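Local coordinates for protein putative fluoride ion transporter CrcB (Bordetella pertussis, PDB 5NKQ) that conducts fluoride ions across the bacterial inner membrane as a highly selective, dual-topology dimeric channel, lowering the toxic fluoride concentration inside the cell, at residues L40-V45 against G77-F82; Y48-M53 against A70-F75; V52-I57 against L118-V123; S83-E88 against A103-S108. All blocks are in the same frame, centred on the assembly; numbering follows the deposited sequence.

Contact 1 of 4, residues L40-V45 against G77-F82; sequences LTANLV and GGLTTF. With NA (sodium ion), chain I; F (fluoride ion), chain J.
N43 and T81 are joined by a pair of hydrogen bonds in which the asparagine amide faces one residue's backbone from both its ends. The amide N of T81 gives its proton to OD1 of N43 at 2.9 Å, nearly straight (163° at the hydrogen) and in the carbonyl plane of the side chain. ND2 of N43 returns a longer bond to the T81 carbonyl O, 3.3 Å away and tilted 18° from the amide plane. Together the two bonds fix which end of the amide is oxygen, so that ND2 also points an N-H at the fluoride ion, 2.8 Å off; S108 OG lies against the same ion.

The backbone reached in this way belongs to a break in the membrane-spanning segment 65-94: helix 65-79 ends, T80 leaves helical angles, and helix 83-95 starts again at S83. Such an interrupted helix is a hallmark of Fluc channels.

Metal coordination uses the carbonyls around the break. G77 O binds the sodium ion at 2.3 Å and T80 O at 2.2 Å, and the same two atoms of the second subunit complete the site at the dimer centre.

Apolar packing joins the side of helix 37-59 to L79, the last residue of helix 65-79. CB of A42 rests 3.9 Å from CD1 of L79, whose CD2 meets CG1 of V45 with the two side chains at about a right angle. Separately, the methyl CG2 of T80 rests against a backbone carbonyl, 3.6 Å from A42 O.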
loop_
_atom_site.group_PDB
_atom_site.type_symbol
_atom_site.label_atom_id
_atom_site.label_comp_id
_atom_site.label_asym_id
_atom_site.label_seq_id
_atom_site.Cartn_x
_atom_site.Cartn_y
_atom_site.Cartn_z
ATOM N N LEU A 40 2.426 9.211 4.148
ATOM C CA LEU A 40 2.084 8.623 5.438
ATOM C C LEU A 40 0.672 9.010 5.860
ATOM O O LEU A 40 -0.076 8.172 6.378
ATOM C CB LEU A 40 3.101 9.053 6.494
ATOM C CG LEU A 40 2.926 8.448 7.888
ATOM C CD1 LEU A 40 2.998 6.929 7.822
ATOM C CD2 LEU A 40 3.974 8.998 8.843
ATOM N N THR A 41 0.289 10.271 5.642
ATOM C CA THR A 41 -1.070 10.694 5.966
ATOM C C THR A 41 -2.096 9.911 5.157
ATOM O O THR A 41 -3.127 9.487 5.692
ATOM C CB THR A 41 -1.229 12.196 5.722
ATOM O OG1 THR A 41 -0.341 12.917 6.585
ATOM C CG2 THR A 41 -2.662 12.638 5.995
ATOM N N ALA A 42 -1.823 9.695 3.868
ATOM C CA ALA A 42 -2.753 8.944 3.031
ATOM C C ALA A 42 -2.899 7.508 3.519
ATOM O O ALA A 42 -4.007 6.958 3.532
ATOM C CB ALA A 42 -2.289 8.973 1.575
ATOM N N ASN A 43 -1.792 6.884 3.930
ATOM C CA ASN A 43 -1.857 5.508 4.407
ATOM C C ASN A 43 -2.498 5.425 5.787
ATOM O O ASN A 43 -3.254 4.487 6.069
ATOM C CB ASN A 43 -0.460 4.888 4.420
ATOM C CG ASN A 43 0.036 4.543 3.029
ATOM O OD1 ASN A 43 -0.757 4.316 2.116
ATOM N ND2 ASN A 43 1.354 4.495 2.864
ATOM N N LEU A 44 -2.212 6.393 6.660
ATOM C CA LEU A 44 -2.807 6.384 7.993
ATOM C C LEU A 44 -4.307 6.644 7.930
ATOM O O LEU A 44 -5.094 5.958 8.592
ATOM C CB LEU A 44 -2.119 7.416 8.887
ATOM C CG LEU A 44 -0.685 7.109 9.324
ATOM C CD1 LEU A 44 -0.136 8.230 10.192
ATOM C CD2 LEU A 44 -0.619 5.779 10.053
ATOM N N VAL A 45 -4.720 7.639 7.141
ATOM C CA VAL A 45 -6.145 7.931 6.998
ATOM C C VAL A 45 -6.861 6.766 6.328
ATOM O O VAL A 45 -7.958 6.369 6.744
ATOM C CB VAL A 45 -6.345 9.247 6.223
ATOM C CG1 VAL A 45 -7.798 9.411 5.811
ATOM C CG2 VAL A 45 -5.895 10.427 7.069
ATOM N N GLY A 77 -8.583 2.039 -1.926
ATOM C CA GLY A 77 -7.536 1.435 -2.728
ATOM C C GLY A 77 -6.773 2.428 -3.578
ATOM O O GLY A 77 -5.647 2.136 -3.994
ATOM N N GLY A 78 -7.359 3.589 -3.848
ATOM C CA GLY A 78 -6.662 4.632 -4.573
ATOM C C GLY A 78 -6.015 5.631 -3.639
ATOM O O GLY A 78 -5.051 6.307 -4.008
ATOM N N LEU A 79 -6.539 5.725 -2.414
ATOM C CA LEU A 79 -5.989 6.660 -1.437
ATOM C C LEU A 79 -4.674 6.149 -0.861
ATOM O O LEU A 79 -3.684 6.887 -0.801
ATOM C CB LEU A 79 -7.005 6.908 -0.323
ATOM C CG LEU A 79 -6.502 7.737 0.858
ATOM C CD1 LEU A 79 -6.056 9.123 0.402
ATOM C CD2 LEU A 79 -7.577 7.834 1.927
ATOM N N THR A 80 -4.646 4.895 -0.421
ATOM C CA THR A 80 -3.424 4.328 0.126
ATOM C C THR A 80 -2.511 3.853 -1.000
ATOM O O THR A 80 -2.912 3.748 -2.161
ATOM C CB THR A 80 -3.740 3.174 1.076
ATOM O OG1 THR A 80 -4.371 2.110 0.351
ATOM C CG2 THR A 80 -4.665 3.647 2.183
ATOM N N THR A 81 -1.260 3.567 -0.647
ATOM C CA THR A 81 -0.294 3.128 -1.642
ATOM C C THR A 81 0.816 2.346 -0.957
ATOM O O THR A 81 1.319 2.753 0.093
ATOM C CB THR A 81 0.292 4.317 -2.418
ATOM O OG1 THR A 81 1.354 3.860 -3.266
ATOM C CG2 THR A 81 0.822 5.380 -1.464
ATOM N N PHE A 82 1.179 1.214 -1.555
ATOM C CA PHE A 82 2.327 0.435 -1.116
ATOM C C PHE A 82 3.557 0.667 -1.980
ATOM O O PHE A 82 4.679 0.644 -1.463
ATOM C CB PHE A 82 1.986 -1.060 -1.119
ATOM C CG PHE A 82 2.554 -1.816 0.046
ATOM C CD1 PHE A 82 3.918 -2.029 0.155
ATOM C CD2 PHE A 82 1.721 -2.326 1.029
ATOM C CE1 PHE A 82 4.441 -2.727 1.226
ATOM C CE2 PHE A 82 2.238 -3.027 2.102
ATOM C CZ PHE A 82 3.601 -3.227 2.200
HETATM NA NA NA I . -3.373 2.187 -3.721
HETATM F F F J . 3.646 5.435 4.171
#

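Contact 2 of 4, residues Y48-M53 against A70-F75; sequences YLIGVM and AAVTGF
I50 and V72 make the tightest touch here: CD1 of I50 comes to 3.6 Å from CG1 of V72, the two side chains crossing at about a right angle. The other branch of the same valine, CG2, lies 3.7 Å from CB of M53, so V72 is met by one residue on each of its methyls. M53 slides past V72 in the opposite direction and then bends at chi2 and chi3 (-54° and -58°), which carries its terminal CE over to CB of A71, 3.8 Å away. Farther along, CD1 of L49 approaches the F75 ring at its edge, near the ring plane, 4.3 Å from CE2.

Behind this first shell, the axes of segments 48-53 and 70-75 approach to 10.3 Å, with 149° between their directions, a roughly antiparallel course. With the CA atoms of I50 and V72 still 6.5 Å apart, the gap is bridged by side chains. Segment 70-75 contains a wider pi-type turn, marked by the 2.8 Å bond from F75 N to A70 O.

Outside the pair, L76 adds to the packing on L49, I50 and M53, whereas L18 and L22 of helix 6-30 lie against F75. I50 also packs on A87 of the second subunit.

Every touch between the segments is made by carbon atoms, so helices 37-59 and 65-79 are held together here by shape and dispersion alone, a chemistry suited to a membrane interior.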
loop_
_atom_site.group_PDB
_atom_site.type_symbol
_atom_site.label_atom_id
_atom_site.label_comp_id
_atom_site.label_asym_id
_atom_site.label_seq_id
_atom_site.Cartn_x
_atom_site.Cartn_y
_atom_site.Cartn_z
ATOM N N TYR A 48 -7.345 3.954 8.817
ATOM C CA TYR A 48 -8.450 4.211 9.734
ATOM C C TYR A 48 -9.796 4.045 9.037
ATOM O O TYR A 48 -10.733 3.481 9.614
ATOM C CB TYR A 48 -8.319 5.615 10.326
ATOM C CG TYR A 48 -9.442 6.004 11.262
ATOM C CD1 TYR A 48 -9.440 5.593 12.589
ATOM C CD2 TYR A 48 -10.500 6.790 10.821
ATOM C CE1 TYR A 48 -10.463 5.949 13.448
ATOM C CE2 TYR A 48 -11.527 7.152 11.673
ATOM C CZ TYR A 48 -11.503 6.727 12.986
ATOM O OH TYR A 48 -12.522 7.083 13.839
ATOM N N LEU A 49 -9.906 4.521 7.795
ATOM C CA LEU A 49 -11.195 4.503 7.112
ATOM C C LEU A 49 -11.614 3.093 6.714
ATOM O O LEU A 49 -12.814 2.814 6.618
ATOM C CB LEU A 49 -11.152 5.414 5.886
ATOM C CG LEU A 49 -11.136 6.914 6.186
ATOM C CD1 LEU A 49 -11.080 7.727 4.901
ATOM C CD2 LEU A 49 -12.350 7.300 7.016
ATOM N N ILE A 50 -10.658 2.193 6.476
ATOM C CA ILE A 50 -11.049 0.825 6.155
ATOM C C ILE A 50 -11.481 0.084 7.414
ATOM O O ILE A 50 -12.315 -0.825 7.346
ATOM C CB ILE A 50 -9.923 0.085 5.410
ATOM C CG1 ILE A 50 -10.462 -1.212 4.798
ATOM C CG2 ILE A 50 -8.747 -0.201 6.332
ATOM C CD1 ILE A 50 -9.482 -1.918 3.890
ATOM N N GLY A 51 -10.942 0.456 8.576
ATOM C CA GLY A 51 -11.492 -0.053 9.820
ATOM C C GLY A 51 -12.907 0.440 10.053
ATOM O O GLY A 51 -13.757 -0.296 10.559
ATOM N N VAL A 52 -13.177 1.691 9.675
ATOM C CA VAL A 52 -14.539 2.215 9.738
ATOM C C VAL A 52 -15.438 1.464 8.764
ATOM O O VAL A 52 -16.556 1.062 9.106
ATOM C CB VAL A 52 -14.543 3.728 9.453
ATOM C CG1 VAL A 52 -15.970 4.240 9.303
ATOM C CG2 VAL A 52 -13.808 4.481 10.554
ATOM N N MET A 53 -14.956 1.257 7.536
ATOM C CA MET A 53 -15.780 0.614 6.517
ATOM C C MET A 53 -16.057 -0.845 6.857
ATOM O O MET A 53 -17.195 -1.308 6.728
ATOM C CB MET A 53 -15.113 0.731 5.148
ATOM C CG MET A 53 -15.208 2.115 4.529
ATOM S SD MET A 53 -16.909 2.714 4.439
ATOM C CE MET A 53 -17.678 1.420 3.466
ATOM N N ALA A 70 -16.842 0.624 -4.263
ATOM C CA ALA A 70 -16.494 2.010 -4.559
ATOM C C ALA A 70 -15.728 2.655 -3.408
ATOM O O ALA A 70 -14.823 3.461 -3.644
ATOM C CB ALA A 70 -17.754 2.812 -4.879
ATOM N N ALA A 71 -16.062 2.301 -2.168
ATOM C CA ALA A 71 -15.457 2.908 -0.988
ATOM C C ALA A 71 -14.126 2.258 -0.616
ATOM O O ALA A 71 -13.130 2.957 -0.409
ATOM C CB ALA A 71 -16.426 2.832 0.196
ATOM N N VAL A 72 -14.093 0.930 -0.519
ATOM C CA VAL A 72 -12.902 0.230 -0.048
ATOM C C VAL A 72 -12.004 -0.127 -1.224
ATOM O O VAL A 72 -10.865 0.346 -1.315
ATOM C CB VAL A 72 -13.274 -1.028 0.756
ATOM C CG1 VAL A 72 -12.021 -1.697 1.295
ATOM C CG2 VAL A 72 -14.228 -0.674 1.886
ATOM N N THR A 73 -12.506 -0.976 -2.126
ATOM C CA THR A 73 -11.709 -1.390 -3.277
ATOM C C THR A 73 -11.339 -0.197 -4.150
ATOM O O THR A 73 -10.216 -0.118 -4.664
ATOM C CB THR A 73 -12.469 -2.438 -4.093
ATOM O OG1 THR A 73 -12.861 -3.519 -3.238
ATOM C CG2 THR A 73 -11.598 -2.979 -5.217
ATOM N N GLY A 74 -12.264 0.743 -4.318
ATOM C CA GLY A 74 -12.008 1.915 -5.129
ATOM C C GLY A 74 -11.326 3.039 -4.375
ATOM O O GLY A 74 -10.120 3.249 -4.527
ATOM N N PHE A 75 -12.089 3.754 -3.543
ATOM C CA PHE A 75 -11.582 4.972 -2.916
ATOM C C PHE A 75 -10.374 4.688 -2.031
ATOM O O PHE A 75 -9.302 5.276 -2.212
ATOM C CB PHE A 75 -12.693 5.649 -2.113
ATOM C CG PHE A 75 -12.241 6.877 -1.375
ATOM C CD1 PHE A 75 -12.021 8.064 -2.052
ATOM C CD2 PHE A 75 -12.034 6.842 -0.006
ATOM C CE1 PHE A 75 -11.601 9.197 -1.378
ATOM C CE2 PHE A 75 -11.617 7.971 0.674
ATOM C CZ PHE A 75 -11.400 9.150 -0.013
#

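Contact 3 of 4, residues V52-I57 against L118-V123; sequences VMVALI and LGLATV
V123 points toward helix 37-59 and is met by three residues from different directions. Its CB lies 3.6 Å from the methyl of A55. With chi1 at 174°, CG1 stands anti to the backbone N and reaches CD2 of L56 at 3.7 Å, while the other branch, CG2, touches CG1 of V52 at 3.6 Å; both V52 and L56 cross V123 at about a right angle. A55 thus supplies the floor on which the valine sits, with V52 and L56 meeting its two branches.

At another point L120 comes in differently. Its CB starts out away from the partner helix, yet CD2 turns back to within 3.7 Å of CG1 of V54, the side chains meeting at a slant.

G119 marks the closest backbone approach, its CA 4.5 Å from that of V52 and its carbonyl O 3.7 Å from V52 N; the backbones come this near at a residue without a side chain. Beyond the interface, T122 OG1 bonds to L118 O at 2.6 Å from above the carbonyl plane, the face opposite the one reached by T122 N.

The axes of segments 52-57 and 118-123 pass 7.6 Å apart at -40°: G119 and A55 lie where two transmembrane helices pass closely, with valine and leucine packing around them.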
loop_
_atom_site.group_PDB
_atom_site.type_symbol
_atom_site.label_atom_id
_atom_site.label_comp_id
_atom_site.label_asym_id
_atom_site.label_seq_id
_atom_site.Cartn_x
_atom_site.Cartn_y
_atom_site.Cartn_z
ATOM N N VAL A 52 -13.177 1.691 9.675
ATOM C CA VAL A 52 -14.539 2.215 9.738
ATOM C C VAL A 52 -15.438 1.464 8.764
ATOM O O VAL A 52 -16.556 1.062 9.106
ATOM C CB VAL A 52 -14.543 3.728 9.453
ATOM C CG1 VAL A 52 -15.970 4.240 9.303
ATOM C CG2 VAL A 52 -13.808 4.481 10.554
ATOM N N MET A 53 -14.956 1.257 7.536
ATOM C CA MET A 53 -15.780 0.614 6.517
ATOM C C MET A 53 -16.057 -0.845 6.857
ATOM O O MET A 53 -17.195 -1.308 6.728
ATOM C CB MET A 53 -15.113 0.731 5.148
ATOM C CG MET A 53 -15.208 2.115 4.529
ATOM S SD MET A 53 -16.909 2.714 4.439
ATOM C CE MET A 53 -17.678 1.420 3.466
ATOM N N VAL A 54 -15.032 -1.584 7.291
ATOM C CA VAL A 54 -15.225 -2.990 7.643
ATOM C C VAL A 54 -16.270 -3.127 8.744
ATOM O O VAL A 54 -17.113 -4.033 8.712
ATOM C CB VAL A 54 -13.883 -3.629 8.046
ATOM C CG1 VAL A 54 -14.111 -4.938 8.787
ATOM C CG2 VAL A 54 -13.024 -3.870 6.815
ATOM N N ALA A 55 -16.247 -2.222 9.724
ATOM C CA ALA A 55 -17.226 -2.289 10.803
ATOM C C ALA A 55 -18.614 -1.881 10.319
ATOM O O ALA A 55 -19.621 -2.447 10.761
ATOM C CB ALA A 55 -16.779 -1.413 11.971
ATOM N N LEU A 56 -18.689 -0.906 9.409
ATOM C CA LEU A 56 -19.984 -0.487 8.881
ATOM C C LEU A 56 -20.598 -1.564 7.994
ATOM O O LEU A 56 -21.813 -1.793 8.036
ATOM C CB LEU A 56 -19.842 0.822 8.107
ATOM C CG LEU A 56 -19.683 2.100 8.933
ATOM C CD1 LEU A 56 -19.470 3.298 8.023
ATOM C CD2 LEU A 56 -20.899 2.311 9.822
ATOM N N ILE A 57 -19.775 -2.231 7.179
ATOM C CA ILE A 57 -20.280 -3.286 6.304
ATOM C C ILE A 57 -20.849 -4.434 7.128
ATOM O O ILE A 57 -21.895 -5.003 6.789
ATOM C CB ILE A 57 -19.166 -3.765 5.354
ATOM C CG1 ILE A 57 -18.773 -2.647 4.386
ATOM C CG2 ILE A 57 -19.605 -5.004 4.587
ATOM C CD1 ILE A 57 -17.457 -2.888 3.689
ATOM N N LEU A 118 -8.343 1.297 15.492
ATOM C CA LEU A 118 -9.119 2.440 15.961
ATOM C C LEU A 118 -10.380 2.629 15.127
ATOM O O LEU A 118 -11.434 2.995 15.660
ATOM C CB LEU A 118 -8.264 3.707 15.933
ATOM C CG LEU A 118 -7.212 3.855 17.031
ATOM C CD1 LEU A 118 -6.412 5.134 16.835
ATOM C CD2 LEU A 118 -7.868 3.835 18.404
ATOM N N GLY A 119 -10.290 2.387 13.817
ATOM C CA GLY A 119 -11.466 2.513 12.972
ATOM C C GLY A 119 -12.528 1.480 13.295
ATOM O O GLY A 119 -13.723 1.788 13.307
ATOM N N LEU A 120 -12.109 0.239 13.559
ATOM C CA LEU A 120 -13.057 -0.792 13.965
ATOM C C LEU A 120 -13.697 -0.450 15.305
ATOM O O LEU A 120 -14.914 -0.592 15.475
ATOM C CB LEU A 120 -12.357 -2.149 14.040
ATOM C CG LEU A 120 -11.825 -2.739 12.733
ATOM C CD1 LEU A 120 -10.869 -3.884 13.022
ATOM C CD2 LEU A 120 -12.974 -3.212 11.858
ATOM N N ALA A 121 -12.893 0.012 16.265
ATOM C CA ALA A 121 -13.417 0.298 17.595
ATOM C C ALA A 121 -14.303 1.536 17.604
ATOM O O ALA A 121 -15.212 1.637 18.435
ATOM C CB ALA A 121 -12.266 0.461 18.589
ATOM N N THR A 122 -14.060 2.485 16.696
ATOM C CA THR A 122 -14.861 3.705 16.670
ATOM C C THR A 122 -16.303 3.408 16.279
ATOM O O THR A 122 -17.243 3.887 16.924
ATOM C CB THR A 122 -14.243 4.720 15.707
ATOM O OG1 THR A 122 -12.915 5.043 16.136
ATOM C CG2 THR A 122 -15.078 5.991 15.665
ATOM N N VAL A 123 -16.498 2.617 15.224
ATOM C CA VAL A 123 -17.851 2.310 14.769
ATOM C C VAL A 123 -18.542 1.361 15.740
ATOM O O VAL A 123 -19.718 1.545 16.075
ATOM C CB VAL A 123 -17.813 1.737 13.342
ATOM C CG1 VAL A 123 -19.196 1.267 12.918
ATOM C CG2 VAL A 123 -17.279 2.776 12.372
#

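Contact 4 of 4, residues S83-E88 against A103-S108; sequences STFSAE and AYAGAS. With F (fluoride ion), chain J.
The fluoride pocket of the channel is lined here by F85, Y104 and S108, where helix 83-95 runs antiparallel to helix 98-126 with 158° between the axes of the two segments. These helices belong to the last two transmembrane segments of the Fluc fold, and the pocket is completed by T39, L40 and N43 of helix 37-59.

Between the segments, the one hydrogen bond runs from OH of Y104 to OE2 of E88, 2.6 Å long, arriving on the syn side but 33° out of the carboxylate plane. The extended E88 chain crosses the tyrosine at a slant. Its second oxygen, OE1, is hydrogen-bonded to T39 and to a polar side chain of another protein's chain, so both oxygens of this buried acid have partners, which would be expected to stabilise its negative charge.

F85 and Y104 slide past each other in opposite directions, their planes at 38° and centroids 5.3 Å apart; CD1 of F85 comes to 3.4 Å from CE2 of Y104. At the far end of the phenylalanine ring, the CA of A105 lies in plane at the edge, 3.7 Å from CZ.

S108 OG touches both the F85 ring and the ion. CE1 of F85 is 3.5 Å from this OG, which also sits over one face of the Y104 ring, offset toward the rim. The fluoride ion lies 2.8 Å from S108 OG and 3.0 Å from Y104 OH.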
loop_
_atom_site.group_PDB
_atom_site.type_symbol
_atom_site.label_atom_id
_atom_site.label_comp_id
_atom_site.label_asym_id
_atom_site.label_seq_id
_atom_site.Cartn_x
_atom_site.Cartn_y
_atom_site.Cartn_z
ATOM N N SER A 83 3.365 0.903 -3.280
ATOM C CA SER A 83 4.493 1.124 -4.179
ATOM C C SER A 83 5.205 2.431 -3.860
ATOM O O SER A 83 6.438 2.472 -3.775
ATOM C CB SER A 83 4.013 1.112 -5.631
ATOM O OG SER A 83 2.949 2.030 -5.822
ATOM N N THR A 84 4.445 3.516 -3.689
ATOM C CA THR A 84 5.055 4.794 -3.336
ATOM C C THR A 84 5.786 4.697 -2.002
ATOM O O THR A 84 6.891 5.230 -1.851
ATOM C CB THR A 84 3.994 5.895 -3.289
ATOM O OG1 THR A 84 3.303 5.952 -4.544
ATOM C CG2 THR A 84 4.638 7.247 -3.014
ATOM N N PHE A 85 5.186 4.008 -1.027
ATOM C CA PHE A 85 5.876 3.760 0.235
ATOM C C PHE A 85 7.157 2.966 0.014
ATOM O O PHE A 85 8.182 3.235 0.652
ATOM C CB PHE A 85 4.946 3.024 1.202
ATOM C CG PHE A 85 5.667 2.285 2.294
ATOM C CD1 PHE A 85 6.139 2.957 3.408
ATOM C CD2 PHE A 85 5.865 0.916 2.210
ATOM C CE1 PHE A 85 6.802 2.281 4.414
ATOM C CE2 PHE A 85 6.528 0.234 3.213
ATOM C CZ PHE A 85 6.996 0.918 4.317
ATOM N N SER A 86 7.122 1.990 -0.895
ATOM C CA SER A 86 8.295 1.160 -1.140
ATOM C C SER A 86 9.418 1.960 -1.791
ATOM O O SER A 86 10.586 1.820 -1.411
ATOM C CB SER A 86 7.914 -0.039 -2.010
ATOM O OG SER A 86 9.002 -0.934 -2.157
ATOM N N ALA A 87 9.085 2.805 -2.770
ATOM C CA ALA A 87 10.112 3.589 -3.449
ATOM C C ALA A 87 10.710 4.641 -2.524
ATOM O O ALA A 87 11.919 4.900 -2.571
ATOM C CB ALA A 87 9.532 4.243 -4.703
ATOM N N GLU A 88 9.881 5.261 -1.680
ATOM C CA GLU A 88 10.398 6.227 -0.716
ATOM C C GLU A 88 11.335 5.558 0.281
ATOM O O GLU A 88 12.401 6.098 0.603
ATOM C CB GLU A 88 9.241 6.913 0.013
ATOM C CG GLU A 88 8.379 7.797 -0.876
ATOM C CD GLU A 88 7.038 8.130 -0.246
ATOM O OE1 GLU A 88 6.471 9.192 -0.575
ATOM O OE2 GLU A 88 6.549 7.327 0.578
ATOM N N ALA A 103 12.284 3.686 10.672
ATOM C CA ALA A 103 11.243 4.453 11.346
ATOM C C ALA A 103 10.071 4.732 10.413
ATOM O O ALA A 103 8.914 4.729 10.845
ATOM C CB ALA A 103 11.821 5.760 11.889
ATOM N N TYR A 104 10.351 4.975 9.129
ATOM C CA TYR A 104 9.270 5.225 8.181
ATOM C C TYR A 104 8.480 3.953 7.898
ATOM O O TYR A 104 7.251 3.994 7.781
ATOM C CB TYR A 104 9.829 5.813 6.885
ATOM C CG TYR A 104 8.763 6.156 5.870
ATOM C CD1 TYR A 104 7.772 7.084 6.163
ATOM C CD2 TYR A 104 8.751 5.558 4.617
ATOM C CE1 TYR A 104 6.796 7.403 5.239
ATOM C CE2 TYR A 104 7.779 5.873 3.686
ATOM C CZ TYR A 104 6.803 6.794 4.002
ATOM O OH TYR A 104 5.832 7.110 3.078
ATOM N N ALA A 105 9.169 2.817 7.782
ATOM C CA ALA A 105 8.468 1.549 7.617
ATOM C C ALA A 105 7.697 1.182 8.878
ATOM O O ALA A 105 6.569 0.683 8.801
ATOM C CB ALA A 105 9.457 0.443 7.248
ATOM N N GLY A 106 8.287 1.431 10.048
ATOM C CA GLY A 106 7.596 1.137 11.292
ATOM C C GLY A 106 6.389 2.028 11.516
ATOM O O GLY A 106 5.334 1.559 11.954
ATOM N N ALA A 107 6.524 3.323 11.221
ATOM C CA ALA A 107 5.392 4.230 11.369
ATOM C C ALA A 107 4.296 3.930 10.355
ATOM O O ALA A 107 3.112 4.129 10.647
ATOM C CB ALA A 107 5.853 5.681 11.236
ATOM N N SER A 108 4.665 3.450 9.166
ATOM C CA SER A 108 3.659 3.102 8.169
ATOM C C SER A 108 2.978 1.779 8.499
ATOM O O SER A 108 1.755 1.661 8.368
ATOM C CB SER A 108 4.293 3.042 6.779
ATOM O OG SER A 108 4.813 4.305 6.398
HETATM F F F J . 3.646 5.435 4.171
#

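Helix 37-59 links three of the contacts: it meets helix 65-79 and the break after it in contacts 1 and 2, whose centres are 11 Å apart, and helix 98-126 in contact 3, which shares V52 and M53 with contact 2. Contact 2 is nested inside the loop closed by contact 1, whereas contact 4 follows contact 1 in series and lies within the loop closed by contact 3. Contacts 1 and 4 touch, and both meet the same fluoride ion, N43 from contact 1 and S108 from contact 4. Together they bring helices 37-59, 83-95 and 98-126 around one fluoride site, while contacts 2 and 3 pack helix 37-59 away from it.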